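Local coordinates for beta-catenin homolog sys-1 (Caenorhabditis elegans, PDB 3C2G), which acts as a transcription coregulator in the Wnt signaling asymmetry pathway, binding the TCF transcription factor pop-1 directly and activating or repressing target genes, at residues I98-P107 against L156-L164; I119-Q128 against C136-F144. All blocks are in the same frame, centred on the assembly; numbering follows the deposited sequence.

Overall arrangement
Both contacts lie in the N-terminal part of the all-helical armadillo domain, and along the chain interaction 2 is nested within the loop that interaction 1 closes. Interaction 1 lays helix 98-103 nearly parallel to 156-164 and is partly buried: hydrocarbon and aromatic rings fill its inner side, while histidine, cysteine and glutamate occur toward solvent. Interaction 2, between the 119-128 segment and helix 134-150, is almost wholly buried, and aliphatic branches and phenylalanine rings dominate it. The two share one core, since Phe144 of interaction 2 packs on Leu164 and Phe160 of interaction 1, and Ile119 touches Phe105. Their centres are about 18 Å apart.

Interaction 1: residues I98-P107 against L156-L164; sequences IHQVVQMFCP and LRTEFAQHL
Phe160 turns its ring edge into the face of Phe105, a T-shaped pair with centroids 4.9 Å apart and planes at 76°. Followed outward, Phe160 first sets CB against Val102 CG1 at 3.8 Å; CD1 then passes the same methyl, and CE1 stands over the centre of the Phe105 ring. With CG anti to the backbone N (chi1 -172°), the ring leans from its helix toward helix 98-103. Ile147 of helix 134-150 touches Phe105, and Phe115 forms a further edge-to-face pair with it, so a flat, wholly apolar group suits the place.

One turn earlier, Leu156 spreads its two methyls: CD1 lies 3.5 Å from His99 CB, and CD2 rests against Ile98 CG2 and His99 CA. Val102, branched at CB, serves both neighbours, giving CG2 to Leu156 CG at 4.0 Å and CG1 to Phe160. Segments 98-103 and 156-164 run almost in parallel, 18° apart with axes 10.1 Å from each other, a spacing that medium-sized side chains bridge.

At the other end His163 lies flat between two layers: Glu159 O sits over one face, Cys106 CA over the opposite one. Cys106 CB adds a CH-pi contact, 3.9 Å from the imidazole centroid, and Pro107 CD approaches CD2 obliquely. An alanine in place of His163 would probably leave Cys106 without the ring that its CA and CB rest on, opening a gap there. Buried Val102, Phe105 and Phe160 thus form the middle of the contact, with partly exposed Ile98, His99 and Leu156 at one end and His163 at the other; the contact is mostly apolar and aromatic, consistent with close fit rather than charge pairing setting how the two helices lie.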
# COMPACT_ATOMS: atom_id res chain seq x y z
N ILE A 98 18.26 27.87 -10.80
CA ILE A 98 17.67 27.40 -9.55
C ILE A 98 18.64 26.66 -8.63
O ILE A 98 18.45 26.65 -7.41
CB ILE A 98 16.37 26.58 -9.80
CG1 ILE A 98 15.51 26.50 -8.53
CG2 ILE A 98 16.66 25.21 -10.42
CD1 ILE A 98 14.63 27.72 -8.32
N HIS A 99 19.70 26.09 -9.20
CA HIS A 99 20.75 25.46 -8.39
C HIS A 99 21.45 26.45 -7.47
O HIS A 99 21.95 26.07 -6.40
CB HIS A 99 21.76 24.71 -9.26
CG HIS A 99 22.38 25.55 -10.33
ND1 HIS A 99 23.68 26.01 -10.26
CD2 HIS A 99 21.88 26.02 -11.50
CE1 HIS A 99 23.94 26.74 -11.33
NE2 HIS A 99 22.87 26.76 -12.10
N GLN A 100 21.46 27.73 -7.85
CA GLN A 100 22.03 28.78 -7.00
C GLN A 100 21.16 29.00 -5.78
O GLN A 100 21.68 29.20 -4.67
CB GLN A 100 22.22 30.09 -7.77
CG GLN A 100 23.32 30.04 -8.83
CD GLN A 100 23.49 31.35 -9.58
OE1 GLN A 100 23.45 31.39 -10.80
NE2 GLN A 100 23.68 32.44 -8.83
N VAL A 101 19.84 28.96 -5.97
CA VAL A 101 18.88 28.97 -4.86
C VAL A 101 19.16 27.81 -3.89
O VAL A 101 19.32 28.02 -2.69
CB VAL A 101 17.41 28.94 -5.34
CG1 VAL A 101 16.44 28.89 -4.16
CG2 VAL A 101 17.11 30.17 -6.20
N VAL A 102 19.25 26.60 -4.43
CA VAL A 102 19.52 25.41 -3.63
C VAL A 102 20.86 25.52 -2.88
O VAL A 102 20.95 25.13 -1.71
CB VAL A 102 19.50 24.12 -4.50
CG1 VAL A 102 19.87 22.87 -3.67
CG2 VAL A 102 18.14 23.94 -5.16
N GLN A 103 21.88 26.06 -3.56
CA GLN A 103 23.22 26.17 -2.96
C GLN A 103 23.26 27.09 -1.75
O GLN A 103 24.13 26.93 -0.90
CB GLN A 103 24.26 26.63 -3.99
CG GLN A 103 24.70 25.54 -4.98
CD GLN A 103 25.47 26.10 -6.19
OE1 GLN A 103 25.60 27.32 -6.35
NE2 GLN A 103 25.96 25.20 -7.05
N MSE A 104 22.31 28.03 -1.67
CA MSE A 104 22.19 28.92 -0.51
C MSE A 104 21.89 28.16 0.76
O MSE A 104 22.21 28.62 1.85
CB MSE A 104 21.10 29.98 -0.73
CG MSE A 104 21.42 31.00 -1.83
SE MSE A 104 23.12 31.96 -1.56
CE MSE A 104 22.67 32.91 0.09
N PHE A 105 21.26 27.00 0.62
CA PHE A 105 20.87 26.21 1.77
C PHE A 105 22.02 25.40 2.35
O PHE A 105 21.94 24.93 3.49
CB PHE A 105 19.71 25.30 1.40
CG PHE A 105 18.39 25.98 1.40
CD1 PHE A 105 17.62 26.04 2.56
CD2 PHE A 105 17.90 26.58 0.23
CE1 PHE A 105 16.39 26.67 2.55
CE2 PHE A 105 16.68 27.21 0.23
CZ PHE A 105 15.92 27.26 1.38
N CYS A 106 23.08 25.24 1.56
CA CYS A 106 24.26 24.51 1.98
C CYS A 106 24.94 25.17 3.19
O CYS A 106 25.23 26.37 3.16
CB CYS A 106 25.23 24.38 0.82
SG CYS A 106 26.67 23.40 1.22
N PRO A 107 25.21 24.39 4.25
CA PRO A 107 25.77 25.00 5.45
C PRO A 107 27.23 25.43 5.24
O PRO A 107 28.00 24.70 4.61
CB PRO A 107 25.66 23.89 6.50
CG PRO A 107 25.65 22.62 5.71
CD PRO A 107 25.01 22.93 4.40
N LEU A 156 19.95 17.64 -8.05
CA LEU A 156 19.60 18.84 -7.31
C LEU A 156 18.61 18.56 -6.17
O LEU A 156 18.81 19.02 -5.04
CB LEU A 156 19.04 19.90 -8.27
CG LEU A 156 19.41 21.34 -7.94
CD1 LEU A 156 20.93 21.53 -8.02
CD2 LEU A 156 18.68 22.30 -8.88
N ARG A 157 17.57 17.79 -6.47
CA ARG A 157 16.66 17.28 -5.44
C ARG A 157 17.39 16.63 -4.27
O ARG A 157 17.17 17.00 -3.11
CB ARG A 157 15.69 16.28 -6.05
CG ARG A 157 14.62 16.90 -6.89
CD ARG A 157 13.51 15.91 -7.12
NE ARG A 157 12.22 16.58 -7.10
CZ ARG A 157 11.34 16.52 -6.10
NH1 ARG A 157 11.59 15.79 -5.02
NH2 ARG A 157 10.20 17.18 -6.21
N THR A 158 18.26 15.67 -4.59
CA THR A 158 19.12 15.00 -3.60
C THR A 158 19.96 15.96 -2.76
O THR A 158 20.05 15.80 -1.54
CB THR A 158 20.03 13.96 -4.30
OG1 THR A 158 19.23 12.89 -4.83
CG2 THR A 158 21.06 13.37 -3.33
N GLU A 159 20.58 16.95 -3.40
CA GLU A 159 21.38 17.97 -2.70
C GLU A 159 20.52 18.74 -1.70
O GLU A 159 20.89 18.89 -0.53
CB GLU A 159 21.99 18.97 -3.68
CG GLU A 159 23.21 18.47 -4.43
CD GLU A 159 23.93 19.59 -5.18
OE1 GLU A 159 24.74 19.26 -6.09
OE2 GLU A 159 23.71 20.80 -4.87
N PHE A 160 19.37 19.23 -2.17
CA PHE A 160 18.48 20.03 -1.35
C PHE A 160 18.00 19.22 -0.15
O PHE A 160 18.02 19.71 0.98
CB PHE A 160 17.30 20.56 -2.17
CG PHE A 160 16.45 21.55 -1.43
CD1 PHE A 160 17.03 22.63 -0.76
CD2 PHE A 160 15.07 21.41 -1.41
CE1 PHE A 160 16.25 23.54 -0.07
CE2 PHE A 160 14.28 22.32 -0.71
CZ PHE A 160 14.87 23.39 -0.04
N ALA A 161 17.60 17.97 -0.41
CA ALA A 161 17.22 17.04 0.65
C ALA A 161 18.29 16.93 1.73
O ALA A 161 17.98 17.03 2.91
CB ALA A 161 16.89 15.67 0.08
N GLN A 162 19.55 16.75 1.33
CA GLN A 162 20.64 16.66 2.29
C GLN A 162 20.78 17.92 3.15
O GLN A 162 20.94 17.82 4.37
CB GLN A 162 21.97 16.32 1.60
CG GLN A 162 23.10 15.98 2.57
CD GLN A 162 24.38 15.52 1.87
OE1 GLN A 162 24.34 14.85 0.83
NE2 GLN A 162 25.53 15.88 2.45
N HIS A 163 20.71 19.09 2.52
CA HIS A 163 20.78 20.38 3.23
C HIS A 163 19.72 20.54 4.32
O HIS A 163 19.94 21.22 5.32
CB HIS A 163 20.67 21.56 2.26
CG HIS A 163 21.75 21.60 1.21
ND1 HIS A 163 21.55 22.14 -0.04
CD2 HIS A 163 23.03 21.16 1.24
CE1 HIS A 163 22.67 22.04 -0.74
NE2 HIS A 163 23.58 21.44 0.01
N LEU A 164 18.57 19.91 4.12
CA LEU A 164 17.44 20.02 5.05
C LEU A 164 17.54 19.13 6.28
O LEU A 164 16.84 19.37 7.27
CB LEU A 164 16.14 19.72 4.31
CG LEU A 164 15.77 20.70 3.21
CD1 LEU A 164 14.46 20.32 2.58
CD2 LEU A 164 15.73 22.13 3.74

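Interaction 2: residues I119-Q128 against C136-F144; sequences ICNLISLNWQ and CANQVFQIF
Ile123 presses its CG2 methyl onto the face of the Phe141 ring, a CH-pi contact 3.6 Å from the centroid and only 13° off the normal. The methyl is anti to the carbonyl carbon, while CG1 takes the remaining cramped site between N and carbonyl carbon (chi1 55°), sending CD1 between Phe141 CE1 and Phe144 CE2. A beta-branched residue suits this place because one branch covers a ring face while the other reaches on to a second ring.

Among the aliphatic contacts, Val140 is central. Its CG1 meets Ile123 CG2 at 3.6 Å and Ile119 CG2 at 3.7 Å, whereas CG2 turns to Leu122 CB. Ile119 CG2 lies 3.9 Å from Phe144 CZ, the two side chains running antiparallel, and Leu122 CD2 reaches Cys136 CB.

Polar atoms enter at two places. At the end of helix 115-122, Ala137 CA lies 3.4 Å from Leu122 O in a bent CA-H...O contact, and the small alanine allows the backbones this close. After the 3-10 segment 125-127, Gln128, bent at chi2, brings NE2 to the edge of Phe141, 3.7 Å from CE2, its amide plane nearly parallel to that of the ring. That nitrogen is hydrogen-bonded to Tyr176 OH, which also bonds Ile123 O.

Such successive helices packed through a continuous apolar core, with helix 189-198 touching Phe141 and Phe144, are characteristic of the armadillo superhelix.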
# COMPACT_ATOMS: atom_id res chain seq x y z
N ILE A 119 16.27 30.65 7.81
CA ILE A 119 15.03 30.30 7.11
C ILE A 119 14.15 29.44 8.01
O ILE A 119 13.02 29.80 8.32
CB ILE A 119 15.32 29.56 5.77
CG1 ILE A 119 15.76 30.56 4.69
CG2 ILE A 119 14.12 28.74 5.31
CD1 ILE A 119 14.65 31.39 4.10
N CYS A 120 14.70 28.32 8.45
CA CYS A 120 13.98 27.40 9.29
C CYS A 120 13.46 28.10 10.56
O CYS A 120 12.41 27.73 11.09
CB CYS A 120 14.85 26.19 9.60
SG CYS A 120 14.78 25.64 11.29
N ASN A 121 14.17 29.12 11.02
CA ASN A 121 13.69 29.90 12.15
C ASN A 121 12.41 30.69 11.88
O ASN A 121 11.61 30.90 12.78
CB ASN A 121 14.76 30.84 12.67
CG ASN A 121 14.60 31.11 14.15
OD1 ASN A 121 13.91 32.04 14.57
ND2 ASN A 121 15.20 30.23 14.96
N LEU A 122 12.22 31.11 10.63
CA LEU A 122 11.03 31.86 10.25
C LEU A 122 9.73 31.02 10.22
O LEU A 122 8.64 31.60 10.21
CB LEU A 122 11.26 32.54 8.90
CG LEU A 122 12.32 33.64 8.87
CD1 LEU A 122 13.06 33.65 7.54
CD2 LEU A 122 11.72 34.97 9.15
N ILE A 123 9.84 29.69 10.20
CA ILE A 123 8.64 28.84 10.29
C ILE A 123 8.45 28.23 11.68
O ILE A 123 7.65 27.31 11.85
CB ILE A 123 8.60 27.73 9.22
CG1 ILE A 123 9.87 26.87 9.27
CG2 ILE A 123 8.33 28.33 7.85
CD1 ILE A 123 9.81 25.65 8.40
N SER A 124 9.17 28.74 12.66
CA SER A 124 8.91 28.39 14.04
C SER A 124 7.45 28.65 14.38
O SER A 124 6.88 29.69 14.02
CB SER A 124 9.81 29.19 14.97
OG SER A 124 9.62 28.78 16.31
N LEU A 125 6.84 27.69 15.07
CA LEU A 125 5.42 27.69 15.40
C LEU A 125 5.00 28.95 16.15
O LEU A 125 3.97 29.54 15.84
CB LEU A 125 5.05 26.43 16.20
CG LEU A 125 3.72 26.42 16.95
CD1 LEU A 125 2.55 26.14 16.01
CD2 LEU A 125 3.76 25.42 18.08
N ASN A 126 5.80 29.34 17.14
CA ASN A 126 5.52 30.53 17.95
C ASN A 126 5.47 31.85 17.15
O ASN A 126 4.92 32.84 17.62
CB ASN A 126 6.49 30.63 19.13
CG ASN A 126 7.89 31.03 18.71
OD1 ASN A 126 8.09 31.99 17.97
ND2 ASN A 126 8.89 30.29 19.22
N TRP A 127 6.05 31.86 15.95
CA TRP A 127 5.87 32.99 15.05
C TRP A 127 4.45 33.05 14.48
O TRP A 127 4.00 34.12 14.07
CB TRP A 127 6.87 32.96 13.90
CG TRP A 127 8.28 33.32 14.26
CD1 TRP A 127 9.41 32.64 13.91
CD2 TRP A 127 8.72 34.46 15.02
NE1 TRP A 127 10.52 33.27 14.41
CE2 TRP A 127 10.13 34.39 15.09
CE3 TRP A 127 8.07 35.52 15.66
CZ2 TRP A 127 10.91 35.34 15.77
CZ3 TRP A 127 8.83 36.47 16.33
CH2 TRP A 127 10.24 36.38 16.38
N GLN A 128 3.75 31.91 14.46
CA GLN A 128 2.40 31.83 13.87
C GLN A 128 1.35 32.59 14.66
O GLN A 128 0.22 32.76 14.19
CB GLN A 128 1.94 30.38 13.70
CG GLN A 128 2.78 29.54 12.76
CD GLN A 128 2.42 29.74 11.30
OE1 GLN A 128 1.97 30.81 10.89
NE2 GLN A 128 2.63 28.69 10.51
N CYS A 136 5.56 36.23 7.16
CA CYS A 136 6.87 35.73 6.75
C CYS A 136 6.91 34.22 6.74
O CYS A 136 7.39 33.61 5.78
CB CYS A 136 7.98 36.30 7.64
SG CYS A 136 8.27 38.06 7.33
N ALA A 137 6.40 33.62 7.81
CA ALA A 137 6.23 32.17 7.91
C ALA A 137 5.51 31.60 6.69
O ALA A 137 5.99 30.64 6.07
CB ALA A 137 5.47 31.83 9.17
N ASN A 138 4.38 32.20 6.34
CA ASN A 138 3.55 31.66 5.26
C ASN A 138 4.29 31.69 3.94
O ASN A 138 4.12 30.83 3.09
CB ASN A 138 2.22 32.41 5.15
CG ASN A 138 1.38 31.92 3.98
OD1 ASN A 138 1.10 32.67 3.03
ND2 ASN A 138 0.99 30.63 4.02
N GLN A 139 5.15 32.69 3.80
CA GLN A 139 5.94 32.85 2.60
C GLN A 139 7.08 31.83 2.50
O GLN A 139 7.38 31.33 1.42
CB GLN A 139 6.50 34.26 2.57
CG GLN A 139 6.65 34.77 1.17
CD GLN A 139 6.45 36.24 1.09
OE1 GLN A 139 6.99 37.01 1.90
NE2 GLN A 139 5.67 36.67 0.09
N VAL A 140 7.70 31.51 3.63
CA VAL A 140 8.73 30.49 3.65
C VAL A 140 8.16 29.08 3.35
O VAL A 140 8.81 28.28 2.66
CB VAL A 140 9.50 30.51 4.98
CG1 VAL A 140 10.45 29.32 5.08
CG2 VAL A 140 10.27 31.84 5.11
N PHE A 141 6.96 28.79 3.85
CA PHE A 141 6.27 27.54 3.48
C PHE A 141 6.00 27.46 1.99
O PHE A 141 6.13 26.39 1.41
CB PHE A 141 4.96 27.33 4.27
CG PHE A 141 5.17 26.88 5.68
CD1 PHE A 141 5.82 25.68 5.96
CD2 PHE A 141 4.72 27.64 6.74
CE1 PHE A 141 6.01 25.25 7.26
CE2 PHE A 141 4.92 27.23 8.04
CZ PHE A 141 5.56 26.03 8.30
N GLN A 142 5.65 28.58 1.36
CA GLN A 142 5.49 28.59 -0.11
C GLN A 142 6.81 28.36 -0.87
O GLN A 142 6.80 27.79 -1.97
CB GLN A 142 4.85 29.89 -0.57
CG GLN A 142 3.34 29.92 -0.47
CD GLN A 142 2.82 31.34 -0.59
OE1 GLN A 142 2.54 31.81 -1.70
NE2 GLN A 142 2.71 32.03 0.54
N ILE A 143 7.92 28.82 -0.30
CA ILE A 143 9.23 28.67 -0.92
C ILE A 143 9.66 27.20 -0.91
O ILE A 143 10.13 26.67 -1.92
CB ILE A 143 10.28 29.58 -0.21
CG1 ILE A 143 10.09 31.04 -0.62
CG2 ILE A 143 11.71 29.11 -0.48
CD1 ILE A 143 10.65 32.05 0.39
N PHE A 144 9.48 26.54 0.24
CA PHE A 144 9.72 25.10 0.35
C PHE A 144 8.84 24.33 -0.61
O PHE A 144 9.31 23.48 -1.35
CB PHE A 144 9.44 24.63 1.76
CG PHE A 144 10.58 24.82 2.70
CD1 PHE A 144 11.76 24.14 2.52
CD2 PHE A 144 10.45 25.67 3.79
CE1 PHE A 144 12.83 24.31 3.41
CE2 PHE A 144 11.52 25.85 4.69
CZ PHE A 144 12.71 25.16 4.49